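Local coordinates for uncharacterized protein (Pseudomonas aeruginosa PAO1, PDB 6TCB) that is of unknown function but binds calcium ions and forms a dimer of two identical subunits, at residues A[36-41]-A[58-63]; A[15-18]-A[23-26]; A[79-84]-A[88-93]; A[8-13]-A[27-32]; A[32-37]-A[48-53]. One frame throughout, in Å; residues are numbered along the deposited sequence.

Interaction 1 (A[36-41]-A[58-63])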
# COMPACT_ATOMS: atom_id res chain seq x y z
N ALA A 36 3.19 -9.54 3.62
CA ALA A 36 2.85 -10.38 4.75
C ALA A 36 3.26 -9.75 6.06
O ALA A 36 2.62 -9.98 7.09
CB ALA A 36 3.51 -11.75 4.60
N PHE A 37 4.33 -8.94 6.06
CA PHE A 37 4.70 -8.27 7.30
C PHE A 37 3.56 -7.41 7.83
O PHE A 37 3.42 -7.27 9.05
CB PHE A 37 5.98 -7.44 7.12
CG PHE A 37 6.51 -6.86 8.41
CD1 PHE A 37 6.97 -7.69 9.41
CD2 PHE A 37 6.57 -5.48 8.60
CE1 PHE A 37 7.45 -7.17 10.60
CE2 PHE A 37 7.06 -4.95 9.78
CZ PHE A 37 7.49 -5.80 10.77
N ASN A 38 2.72 -6.85 6.95
CA ASN A 38 1.59 -6.08 7.46
C ASN A 38 0.60 -6.97 8.19
O ASN A 38 0.02 -6.57 9.21
CB ASN A 38 0.91 -5.28 6.36
CG ASN A 38 0.16 -4.11 6.91
OD1 ASN A 38 0.76 -3.21 7.49
ND2 ASN A 38 -1.15 -4.11 6.74
N ALA A 39 0.40 -8.20 7.70
CA ALA A 39 -0.47 -9.14 8.40
C ALA A 39 0.12 -9.51 9.76
O ALA A 39 -0.61 -9.69 10.74
CB ALA A 39 -0.69 -10.39 7.55
N TYR A 40 1.45 -9.63 9.83
CA TYR A 40 2.14 -9.93 11.07
C TYR A 40 1.94 -8.82 12.09
O TYR A 40 1.59 -9.06 13.24
CB TYR A 40 3.64 -10.13 10.80
CG TYR A 40 4.41 -10.68 11.97
CD1 TYR A 40 4.31 -12.01 12.33
CD2 TYR A 40 5.25 -9.86 12.73
CE1 TYR A 40 5.01 -12.53 13.42
CE2 TYR A 40 5.94 -10.37 13.81
CZ TYR A 40 5.83 -11.69 14.15
OH TYR A 40 6.53 -12.19 15.22
N LEU A 41 2.17 -7.57 11.66
CA LEU A 41 1.95 -6.43 12.55
C LEU A 41 0.53 -6.45 13.11
O LEU A 41 0.33 -6.34 14.33
CB LEU A 41 2.20 -5.13 11.80
CG LEU A 41 3.67 -4.82 11.47
CD1 LEU A 41 3.72 -3.65 10.52
CD2 LEU A 41 4.51 -4.57 12.72
N PRO A 58 8.10 1.15 0.18
CA PRO A 58 7.10 0.55 1.07
C PRO A 58 7.17 1.06 2.50
O PRO A 58 8.23 1.39 3.03
CB PRO A 58 7.48 -0.94 1.03
CG PRO A 58 8.94 -0.95 0.74
CD PRO A 58 9.24 0.26 -0.10
N VAL A 59 6.00 1.08 3.13
CA VAL A 59 5.87 1.65 4.46
C VAL A 59 4.69 1.01 5.17
O VAL A 59 3.70 0.63 4.54
CB VAL A 59 5.74 3.20 4.36
CG1 VAL A 59 4.48 3.61 3.58
CG2 VAL A 59 5.78 3.86 5.70
N TYR A 60 4.83 0.88 6.48
CA TYR A 60 3.83 0.33 7.38
C TYR A 60 3.40 1.47 8.29
O TYR A 60 4.23 2.05 8.99
CB TYR A 60 4.42 -0.85 8.17
CG TYR A 60 5.01 -1.89 7.24
CD1 TYR A 60 4.24 -2.90 6.72
CD2 TYR A 60 6.34 -1.82 6.84
CE1 TYR A 60 4.76 -3.82 5.83
CE2 TYR A 60 6.88 -2.74 5.94
CZ TYR A 60 6.07 -3.73 5.44
OH TYR A 60 6.66 -4.62 4.56
N VAL A 61 2.14 1.86 8.20
CA VAL A 61 1.64 3.10 8.78
C VAL A 61 0.70 2.77 9.93
O VAL A 61 -0.33 2.11 9.70
CB VAL A 61 0.92 3.98 7.75
CG1 VAL A 61 0.53 5.30 8.39
CG2 VAL A 61 1.79 4.18 6.54
N PRO A 62 0.97 3.22 11.15
CA PRO A 62 0.08 2.93 12.27
C PRO A 62 -1.22 3.73 12.17
O PRO A 62 -1.27 4.82 11.62
CB PRO A 62 0.90 3.36 13.49
CG PRO A 62 1.78 4.48 12.95
CD PRO A 62 2.09 4.12 11.53
N ARG A 63 -2.28 3.17 12.74
CA ARG A 63 -3.49 3.95 12.97
C ARG A 63 -3.15 5.20 13.78
O ARG A 63 -2.33 5.15 14.70
CB ARG A 63 -4.52 3.09 13.70
CG ARG A 63 -5.97 3.51 13.49
CD ARG A 63 -6.94 2.61 14.26
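Phe37 drives an edge of its ring into the face of Tyr60, giving a T-shaped stack with the ring planes at 86° and the centroids 5.0 Å apart. The leading atom, Phe37 CD2, stands over the centre of the phenol ring, and its shortest contact is 3.6 Å to Tyr60 CZ. With CG anti to the backbone N (chi1 -173°), the Phe37 ring projects off the helix far enough to make this approach. Asn38 comes to the same tyrosine from the edge: its OD1 lies in the ring plane, 3.6 Å from Tyr60 CD1. That oxygen also accepts a hydrogen bond from Ser48 OG, a bond that helps to set the rotation of the amide. Leu41 adds an apolar contact near the root of the tyrosine, with CD1 3.7 Å from Tyr60 CB, while its CG rests on a face of Phe37. The far end of the phenol is held as well, since Tyr60 OH hydrogen-bonds to Asp34 O. The axes of helix segment 36-41 and strand segment 58-62 run nearly parallel, 9.7 Å apart and at 19°; helix 3-18 packs on Phe37 and Leu41, and helix 67-82 touches Val59 and Val61.

Interaction 2 (A[15-18]-A[23-26])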
# COMPACT_ATOMS: atom_id res chain seq x y z
N LYS A 15 7.31 -1.18 16.44
CA LYS A 15 6.67 -0.75 17.67
C LYS A 15 7.29 0.54 18.20
O LYS A 15 6.58 1.41 18.73
CB LYS A 15 6.72 -1.87 18.71
CG LYS A 15 5.67 -2.95 18.43
CD LYS A 15 5.75 -4.19 19.31
CE LYS A 15 6.62 -4.03 20.53
NZ LYS A 15 6.52 -5.26 21.39
N ALA A 16 8.61 0.68 18.07
CA ALA A 16 9.25 1.90 18.57
C ALA A 16 8.76 3.12 17.81
O ALA A 16 8.59 4.20 18.39
CB ALA A 16 10.77 1.79 18.45
N LEU A 17 8.56 2.98 16.50
CA LEU A 17 8.06 4.09 15.71
C LEU A 17 6.56 4.29 15.92
O LEU A 17 6.08 5.42 16.03
CB LEU A 17 8.36 3.82 14.24
CG LEU A 17 9.84 3.98 13.89
CD1 LEU A 17 10.19 3.18 12.65
CD2 LEU A 17 10.17 5.45 13.68
N PHE A 18 5.82 3.19 15.98
CA PHE A 18 4.38 3.28 16.12
C PHE A 18 4.00 3.92 17.46
O PHE A 18 2.94 4.52 17.57
CB PHE A 18 3.73 1.90 16.01
CG PHE A 18 3.69 1.31 14.62
CD1 PHE A 18 4.31 1.91 13.52
CD2 PHE A 18 3.00 0.13 14.43
CE1 PHE A 18 4.25 1.32 12.28
CE2 PHE A 18 2.93 -0.45 13.19
CZ PHE A 18 3.55 0.15 12.11
N PRO A 23 5.31 6.45 10.81
CA PRO A 23 5.36 5.31 9.88
C PRO A 23 6.72 4.62 9.94
O PRO A 23 7.73 5.21 10.32
CB PRO A 23 5.13 5.97 8.52
CG PRO A 23 5.71 7.34 8.69
CD PRO A 23 5.46 7.74 10.12
N TYR A 24 6.72 3.35 9.53
CA TYR A 24 7.93 2.53 9.44
C TYR A 24 8.25 2.27 7.97
O TYR A 24 7.65 1.40 7.33
CB TYR A 24 7.77 1.22 10.19
CG TYR A 24 8.98 0.31 10.19
CD1 TYR A 24 10.28 0.81 10.15
CD2 TYR A 24 8.83 -1.08 10.26
CE1 TYR A 24 11.37 -0.04 10.18
CE2 TYR A 24 9.92 -1.94 10.30
CZ TYR A 24 11.19 -1.41 10.27
OH TYR A 24 12.27 -2.24 10.30
N TRP A 25 9.20 3.04 7.44
CA TRP A 25 9.70 2.83 6.09
C TRP A 25 10.68 1.67 6.14
O TRP A 25 11.70 1.73 6.84
CB TRP A 25 10.40 4.10 5.59
CG TRP A 25 9.51 5.31 5.57
CD1 TRP A 25 9.37 6.23 6.55
CD2 TRP A 25 8.66 5.75 4.49
NE1 TRP A 25 8.48 7.19 6.17
CE2 TRP A 25 8.03 6.93 4.91
CE3 TRP A 25 8.36 5.25 3.22
CZ2 TRP A 25 7.13 7.63 4.11
CZ3 TRP A 25 7.46 5.94 2.42
CH2 TRP A 25 6.85 7.11 2.87
N CYS A 26 10.37 0.60 5.41
CA CYS A 26 11.20 -0.60 5.50
C CYS A 26 11.05 -1.38 4.21
O CYS A 26 9.94 -1.81 3.89
CB CYS A 26 10.75 -1.46 6.67
SG CYS A 26 11.64 -3.02 6.84
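Tyr24 OH is hydrogen-bonded to ND1 of His10, on the same helix 3-18 that presses Leu17 and Phe18 against the root of this tyrosine, so the side chain is held at both its ends. The contact closes a helix-loop-strand connection: helix 3-18 ends, a short loop reverses the chain, and strand 24-25 joins the antiparallel sheet as an outer strand beside 57-62. Tyr24 has CG anti to the backbone N (chi1 -178°), which carries its phenol along the helix toward His10. Leu17 crosses it at about a right angle, and one methyl does most of the touching. Leu17 CD1 lies 3.4 Å from Tyr24 CD1, a tight approach, and 3.9 Å from Pro23 O; the second methyl, CD2, stays at 4.2 Å from Pro23 O. Phe18 makes the looser contact, its CE1 reaching Tyr24 CB at 4.1 Å. No hydrogen bond links the two segments, so apolar packing alone joins them directly. Beyond the pair, Phe18 rests on Pro62 and Pro23 on Val59, which ties the turn to strand 57-62. The side chain of Pro23 is about 9 Å from that of Asp66, a calcium-binding residue, too far for direct contact with it. Within its own strand region Tyr24 is packed again: Cys26 CB sits 3.6 Å above the ring plane, offset toward the rim.

Interaction 3 (A[79-84]-A[88-93])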
# COMPACT_ATOMS: atom_id res chain seq x y z
N ARG A 79 12.66 12.53 -4.28
CA ARG A 79 13.61 13.52 -4.78
C ARG A 79 14.95 13.39 -4.07
O ARG A 79 16.01 13.52 -4.71
CB ARG A 79 13.03 14.92 -4.58
CG ARG A 79 11.76 15.20 -5.39
CD ARG A 79 11.96 14.87 -6.86
NE ARG A 79 10.94 15.46 -7.72
CZ ARG A 79 10.88 15.29 -9.04
NH1 ARG A 79 11.78 14.53 -9.66
NH2 ARG A 79 9.91 15.87 -9.74
N LEU A 80 14.95 13.15 -2.76
CA LEU A 80 16.20 13.08 -2.02
C LEU A 80 16.96 11.80 -2.32
O LEU A 80 18.19 11.82 -2.42
CB LEU A 80 15.89 13.23 -0.53
CG LEU A 80 15.39 14.64 -0.18
CD1 LEU A 80 14.79 14.61 1.22
CD2 LEU A 80 16.51 15.66 -0.27
N ARG A 81 16.24 10.70 -2.52
CA ARG A 81 16.90 9.46 -2.90
C ARG A 81 17.57 9.60 -4.26
O ARG A 81 18.71 9.16 -4.45
CB ARG A 81 15.87 8.33 -2.92
CG ARG A 81 16.46 6.95 -3.21
CD ARG A 81 15.37 5.87 -3.27
NE ARG A 81 14.62 5.76 -2.02
CZ ARG A 81 13.38 6.20 -1.83
NH1 ARG A 81 12.82 6.05 -0.63
NH2 ARG A 81 12.69 6.78 -2.81
N GLU A 82 16.88 10.21 -5.22
CA GLU A 82 17.47 10.41 -6.54
C GLU A 82 18.74 11.25 -6.45
O GLU A 82 19.67 11.08 -7.25
CB GLU A 82 16.45 11.09 -7.46
CG GLU A 82 15.22 10.24 -7.76
CD GLU A 82 14.04 11.07 -8.28
OE1 GLU A 82 14.24 12.26 -8.59
OE2 GLU A 82 12.92 10.53 -8.37
N ALA A 83 18.78 12.19 -5.50
CA ALA A 83 19.96 13.02 -5.31
C ALA A 83 21.09 12.28 -4.61
O ALA A 83 22.17 12.85 -4.45
CB ALA A 83 19.63 14.28 -4.50
N GLY A 84 20.85 11.05 -4.16
CA GLY A 84 21.89 10.22 -3.59
C GLY A 84 21.86 10.07 -2.08
O GLY A 84 22.77 9.44 -1.53
N ASP A 88 18.51 6.14 5.59
CA ASP A 88 18.40 6.59 6.98
C ASP A 88 18.42 8.11 7.14
O ASP A 88 18.10 8.61 8.23
CB ASP A 88 19.51 5.94 7.82
N ALA A 89 18.76 8.85 6.08
CA ALA A 89 18.71 10.30 6.08
C ALA A 89 17.44 10.83 5.43
O ALA A 89 17.21 12.05 5.45
CB ALA A 89 19.94 10.87 5.38
N LEU A 90 16.60 9.96 4.86
CA LEU A 90 15.39 10.44 4.22
C LEU A 90 14.34 10.78 5.26
O LEU A 90 14.31 10.18 6.34
CB LEU A 90 14.83 9.38 3.28
CG LEU A 90 15.76 8.94 2.16
CD1 LEU A 90 15.09 7.81 1.38
CD2 LEU A 90 16.14 10.06 1.22
N PRO A 91 13.46 11.72 4.96
CA PRO A 91 12.42 12.11 5.93
C PRO A 91 11.51 10.95 6.27
O PRO A 91 11.14 10.14 5.41
CB PRO A 91 11.65 13.22 5.21
CG PRO A 91 12.54 13.68 4.12
CD PRO A 91 13.43 12.55 3.74
N VAL A 92 11.14 10.88 7.54
CA VAL A 92 10.20 9.89 8.04
C VAL A 92 8.76 10.38 7.90
O VAL A 92 7.88 9.64 7.47
CB VAL A 92 10.55 9.52 9.49
CG1 VAL A 92 9.45 8.66 10.09
CG2 VAL A 92 11.88 8.80 9.55
N LEU A 93 8.51 11.64 8.26
CA LEU A 93 7.17 12.21 8.15
C LEU A 93 7.35 13.72 8.10
O LEU A 93 7.88 14.30 9.05
CB LEU A 93 6.32 11.81 9.34
CG LEU A 93 4.84 12.18 9.28
CD1 LEU A 93 4.16 11.44 8.15
CD2 LEU A 93 4.17 11.89 10.62
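Leu90 inserts both methyls against the last turns of helix 67-82, where Leu80 and Arg81 receive them. A Schellman motif closes this helix: Gly84, with positive phi (106°), is the first residue to leave helical angles, and its N bonds back to Arg81 O at 2.9 Å. The chain then turns, and the C-terminal tail folds back over the helix it has just left. The tight part of the contact is apolar. Leu90 CD2 meets Leu80 CB at 3.6 Å, and Leu80 CD1 lies 3.5 Å from Pro91 CD and 3.8 Å from Pro91 CG. Leu90 is the buried member of this group, whereas Leu80 and Pro91 keep part of their surface exposed. Arg81 lies on the polar flank: its chain runs extended from the backbone and then bends at chi3 (-60°), which brings the guanidinium across Leu90, with NH1 3.5 Å from Leu90 CD1. The charge is engaged elsewhere, NE in a salt bridge with Glu87 and NH1 in one with Asp57, so the leucine packs against a group that is already held. The solvent side contrasts sharply. Arg79 and Glu82 are exposed, each has a second conformer, and any ion pair between them is therefore doubtful; the Asp88 carboxylate was not modelled. Back in the tight region, Leu90 CD2 also approaches the backbone, 3.8 Å from Arg81 N.

Interaction 4 (A[8-13]-A[27-32])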
# COMPACT_ATOMS: atom_id res chain seq x y z
N GLU A 8 9.99 -10.88 13.93
CA GLU A 8 9.93 -10.46 15.32
C GLU A 8 10.78 -9.22 15.57
O GLU A 8 10.35 -8.28 16.26
CB GLU A 8 10.39 -11.59 16.24
CG GLU A 8 9.38 -12.73 16.38
CD GLU A 8 10.01 -14.04 16.83
OE1 GLU A 8 11.19 -14.04 17.25
OE2 GLU A 8 9.32 -15.08 16.75
N GLU A 9 11.99 -9.19 15.03
CA GLU A 9 12.86 -8.05 15.29
C GLU A 9 12.36 -6.80 14.58
O GLU A 9 12.43 -5.70 15.13
CB GLU A 9 14.30 -8.38 14.92
CG GLU A 9 14.89 -9.50 15.74
CD GLU A 9 15.04 -9.20 17.22
OE1 GLU A 9 14.77 -8.08 17.67
OE2 GLU A 9 15.45 -10.14 17.94
N HIS A 10 11.88 -6.95 13.34
CA HIS A 10 11.31 -5.79 12.65
C HIS A 10 10.01 -5.33 13.30
O HIS A 10 9.71 -4.14 13.26
CB HIS A 10 11.18 -6.08 11.16
CG HIS A 10 12.48 -5.96 10.45
ND1 HIS A 10 12.96 -4.76 9.99
CD2 HIS A 10 13.46 -6.87 10.23
CE1 HIS A 10 14.16 -4.94 9.45
NE2 HIS A 10 14.49 -6.21 9.60
N LEU A 11 9.28 -6.24 13.96
CA LEU A 11 8.13 -5.80 14.75
C LEU A 11 8.58 -4.89 15.89
O LEU A 11 7.91 -3.90 16.20
CB LEU A 11 7.39 -7.02 15.31
CG LEU A 11 6.37 -6.78 16.43
CD1 LEU A 11 5.19 -5.99 15.95
CD2 LEU A 11 5.93 -8.12 17.05
N GLU A 12 9.71 -5.20 16.52
CA GLU A 12 10.18 -4.37 17.62
C GLU A 12 10.59 -2.99 17.12
O GLU A 12 10.35 -1.98 17.78
CB GLU A 12 11.31 -5.07 18.38
CG GLU A 12 10.85 -6.34 19.09
CD GLU A 12 9.77 -6.09 20.13
OE1 GLU A 12 9.73 -4.96 20.67
OE2 GLU A 12 8.96 -7.00 20.40
N ILE A 13 11.18 -2.92 15.93
CA ILE A 13 11.48 -1.63 15.33
C ILE A 13 10.19 -0.86 15.04
O ILE A 13 10.04 0.32 15.38
CB ILE A 13 12.34 -1.80 14.07
CG1 ILE A 13 13.67 -2.46 14.42
CG2 ILE A 13 12.53 -0.45 13.42
CD1 ILE A 13 14.45 -2.95 13.22
N ASP A 27 12.16 -1.60 3.51
CA ASP A 27 12.15 -2.28 2.22
C ASP A 27 13.00 -3.55 2.22
O ASP A 27 13.36 -4.04 1.15
CB ASP A 27 12.58 -1.32 1.10
CG ASP A 27 14.05 -0.93 1.18
OD1 ASP A 27 14.74 -1.32 2.15
OD2 ASP A 27 14.52 -0.23 0.26
N VAL A 28 13.29 -4.11 3.40
CA VAL A 28 14.23 -5.23 3.50
C VAL A 28 13.62 -6.53 2.99
O VAL A 28 14.35 -7.44 2.58
CB VAL A 28 14.74 -5.39 4.95
CG1 VAL A 28 13.62 -5.88 5.84
CG2 VAL A 28 15.93 -6.34 4.98
N PHE A 29 12.29 -6.67 3.03
CA PHE A 29 11.65 -7.93 2.73
C PHE A 29 11.53 -8.13 1.23
O PHE A 29 11.37 -7.18 0.47
CB PHE A 29 10.25 -8.00 3.35
CG PHE A 29 10.23 -7.75 4.84
CD1 PHE A 29 10.80 -8.65 5.70
CD2 PHE A 29 9.65 -6.62 5.35
CE1 PHE A 29 10.79 -8.41 7.07
CE2 PHE A 29 9.64 -6.38 6.71
CZ PHE A 29 10.21 -7.28 7.56
N LEU A 30 11.62 -9.38 0.82
CA LEU A 30 11.32 -9.73 -0.56
C LEU A 30 9.81 -9.94 -0.70
O LEU A 30 9.05 -9.85 0.26
CB LEU A 30 12.12 -10.95 -0.98
CG LEU A 30 13.64 -10.72 -0.91
CD1 LEU A 30 14.37 -11.98 -1.34
CD2 LEU A 30 14.04 -9.53 -1.77
N ARG A 31 9.38 -10.16 -1.92
CA ARG A 31 7.98 -10.44 -2.17
C ARG A 31 7.73 -11.94 -2.01
O ARG A 31 8.54 -12.74 -2.49
CB ARG A 31 7.61 -10.02 -3.59
N PRO A 32 6.64 -12.36 -1.36
CA PRO A 32 5.50 -11.60 -0.82
C PRO A 32 5.63 -11.27 0.67
O PRO A 32 4.67 -10.78 1.26
CB PRO A 32 4.33 -12.57 -1.03
CG PRO A 32 4.96 -13.92 -0.83
CD PRO A 32 6.42 -13.82 -1.23
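A chi1 of -78° sets the His10 CG beside the backbone N and anti to the carbonyl carbon, which turns the imidazole toward Val28 and Phe29 of the loop. Val28 holds CG1 between its own backbone N and carbonyl carbon, and this methyl points at the imidazole. The result is a CH-pi contact: Val28 CG1 lies 4.1 Å from the centroid of the His10 ring and 28° off its normal, nearest to His10 CE1 at 3.8 Å. Phe29 approaches on the same side of the imidazole plane, with an edge toward the His10 face. Its CZ is 3.9 Å from both His10 CG and His10 CB, the centroids are 5.3 Å apart, and the planes meet at 67°, an edge-to-face pair tilted from the perpendicular. The valine methyl fills the corner between the rings, since Val28 CG1 also stands 3.8 Å above the centre of the Phe29 ring. Phe29 leads inward from here to the rings of Phe37 and Phe7, so the loop before helix 33-43 is fastened to helix 3-18 at the border of an aromatic cluster, with exposed Val28 on its outer side. No hydrogen bond or salt bridge crosses the contact. The chemistry therefore implies that the loop uses the imidazole as a flat packing surface, held by dispersion and weak CH-pi attraction, while ND1 of His10 looks to Tyr24 for its polar partner.

Interaction 5 (A[32-37]-A[48-53])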
# COMPACT_ATOMS: atom_id res chain seq x y z
N PRO A 32 6.64 -12.36 -1.36
CA PRO A 32 5.50 -11.60 -0.82
C PRO A 32 5.63 -11.27 0.67
O PRO A 32 4.67 -10.78 1.26
CB PRO A 32 4.33 -12.57 -1.03
CG PRO A 32 4.96 -13.92 -0.83
CD PRO A 32 6.42 -13.82 -1.23
N ALA A 33 6.80 -11.52 1.26
CA ALA A 33 6.98 -11.22 2.67
C ALA A 33 6.76 -9.75 2.99
O ALA A 33 6.35 -9.41 4.11
CB ALA A 33 8.37 -11.66 3.14
N ASP A 34 7.04 -8.85 2.04
CA ASP A 34 6.80 -7.43 2.28
C ASP A 34 5.34 -7.16 2.65
O ASP A 34 5.05 -6.46 3.62
CB ASP A 34 7.28 -6.56 1.10
CG ASP A 34 6.77 -7.00 -0.28
OD1 ASP A 34 5.99 -7.96 -0.44
OD2 ASP A 34 7.20 -6.33 -1.26
N GLN A 35 4.41 -7.74 1.90
CA GLN A 35 3.00 -7.56 2.21
C GLN A 35 2.61 -8.35 3.46
O GLN A 35 1.80 -7.88 4.27
CB GLN A 35 2.15 -8.02 1.03
CG GLN A 35 2.42 -7.24 -0.25
CD GLN A 35 1.36 -7.47 -1.30
OE1 GLN A 35 0.21 -7.06 -1.13
NE2 GLN A 35 1.73 -8.12 -2.40
N ALA A 36 3.19 -9.54 3.62
CA ALA A 36 2.85 -10.38 4.75
C ALA A 36 3.26 -9.75 6.06
O ALA A 36 2.62 -9.98 7.09
CB ALA A 36 3.51 -11.75 4.60
N PHE A 37 4.33 -8.94 6.06
CA PHE A 37 4.70 -8.27 7.30
C PHE A 37 3.56 -7.41 7.83
O PHE A 37 3.42 -7.27 9.05
CB PHE A 37 5.98 -7.44 7.12
CG PHE A 37 6.51 -6.86 8.41
CD1 PHE A 37 6.97 -7.69 9.41
CD2 PHE A 37 6.57 -5.48 8.60
CE1 PHE A 37 7.45 -7.17 10.60
CE2 PHE A 37 7.06 -4.95 9.78
CZ PHE A 37 7.49 -5.80 10.77
N SER A 48 -1.97 -1.55 11.47
CA SER A 48 -1.10 -1.03 10.44
C SER A 48 -1.73 -1.13 9.06
O SER A 48 -2.37 -2.13 8.73
CB SER A 48 0.23 -1.81 10.43
OG SER A 48 1.11 -1.32 9.43
N THR A 49 -1.49 -0.09 8.27
CA THR A 49 -1.81 -0.06 6.84
C THR A 49 -0.52 -0.11 6.04
O THR A 49 0.41 0.66 6.31
CB THR A 49 -2.56 1.23 6.51
OG1 THR A 49 -3.74 1.31 7.31
CG2 THR A 49 -2.96 1.27 5.04
N TYR A 50 -0.46 -0.98 5.05
CA TYR A 50 0.70 -1.08 4.18
C TYR A 50 0.47 -0.23 2.95
O TYR A 50 -0.60 -0.31 2.32
CB TYR A 50 0.89 -2.53 3.76
CG TYR A 50 1.98 -2.83 2.78
CD1 TYR A 50 3.32 -2.66 3.11
CD2 TYR A 50 1.68 -3.37 1.54
CE1 TYR A 50 4.32 -2.99 2.21
CE2 TYR A 50 2.67 -3.70 0.64
CZ TYR A 50 3.99 -3.53 1.00
OH TYR A 50 4.99 -3.87 0.11
N LEU A 51 1.46 0.59 2.61
CA LEU A 51 1.43 1.36 1.38
C LEU A 51 2.71 1.10 0.60
O LEU A 51 3.79 0.91 1.18
CB LEU A 51 1.37 2.87 1.63
CG LEU A 51 0.24 3.44 2.49
CD1 LEU A 51 0.46 4.95 2.69
CD2 LEU A 51 -1.09 3.17 1.86
N VAL A 52 2.62 1.11 -0.72
CA VAL A 52 3.79 1.25 -1.56
C VAL A 52 3.62 2.55 -2.33
O VAL A 52 2.63 2.72 -3.05
CB VAL A 52 4.01 0.06 -2.50
CG1 VAL A 52 5.26 0.31 -3.36
CG2 VAL A 52 4.14 -1.21 -1.70
N LEU A 53 4.57 3.45 -2.16
CA LEU A 53 4.51 4.80 -2.69
C LEU A 53 5.61 5.01 -3.72
O LEU A 53 6.68 4.40 -3.66
CB LEU A 53 4.66 5.81 -1.55
CG LEU A 53 3.52 5.79 -0.55
CD1 LEU A 53 3.95 6.17 0.86
CD2 LEU A 53 2.39 6.71 -1.05
O HOH W 1 7.62 -3.70 -0.96
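Within segments 32-37 and 48-53 Tyr50 makes the contact alone, its ring set against Asp34 and Gln35 in the first turn of helix 33-43. The setting is a helix packed on an antiparallel sheet, and the sheet runs on into a second subunit through this strand. Ser48 opens the strand on the helical side, touching Leu41 and Tyr60. Thr49 leaves that layer and bonds through OG1 to Arg71 NE of the second subunit. Tyr50 returns to the helix, its CG anti to the backbone N (chi1 176°), which sends the ring out from the strand. Asp34 O and Gln35 CA lie over one ring face, the oxygen 3.8 Å from Tyr50 CE1. Gln35 crosses the tyrosine at about a right angle, CG 3.7 Å from Tyr50 CE2, with its amide plane only 16° from that of the ring. Gln35 OE1 meets Tyr50 OH of the second subunit and NE2 meets Asp34 OD1 there; the Tyr50 bond recurs in reverse, whereas this chain's Asp34 meets the partner's Gln35 NE2 through OD2. Leu51 turns to Val59 and Leu67 and, with Tyr50 and Val52, pairs antiparallel with a strand of the other chain. Leu53 closes the strand against Val70 and Ala74 of helix 67-82. Asp34 is fixed locally: OD1 accepts from Gln35 N at 2.8 Å, 33° out of the carboxylate plane. Its OD2 is 3.6 Å from Tyr50 OH, and one water bridges the gap, donating to Asp34 OD2 at 2.7 Å and to Tyr50 OH at 2.8 Å.

From the N terminus, helix 3-18 opens interaction 4, whose loop closes at 27-32; interaction 2 is nested inside it, closing the short connection from 15-18 to 23-26. Interactions 5 and 1 come after it and start from the same stretch of helix 33-43, sharing Ala36 and Phe37: the first closes at strand 48-53, the second at its neighbour 57-62, so their loops overlap rather than nest. Interaction 3 comes last, folding the tail onto helix 67-82, its centre about 20 Å from those of interactions 4 and 5 and about 21 Å from that of interaction 1. It touches interaction 2 through a probable hydrogen bond from Trp25 NE1 to Val92 O, linking tail to outer strand. Interactions 1, 4 and 5 also reach the second subunit.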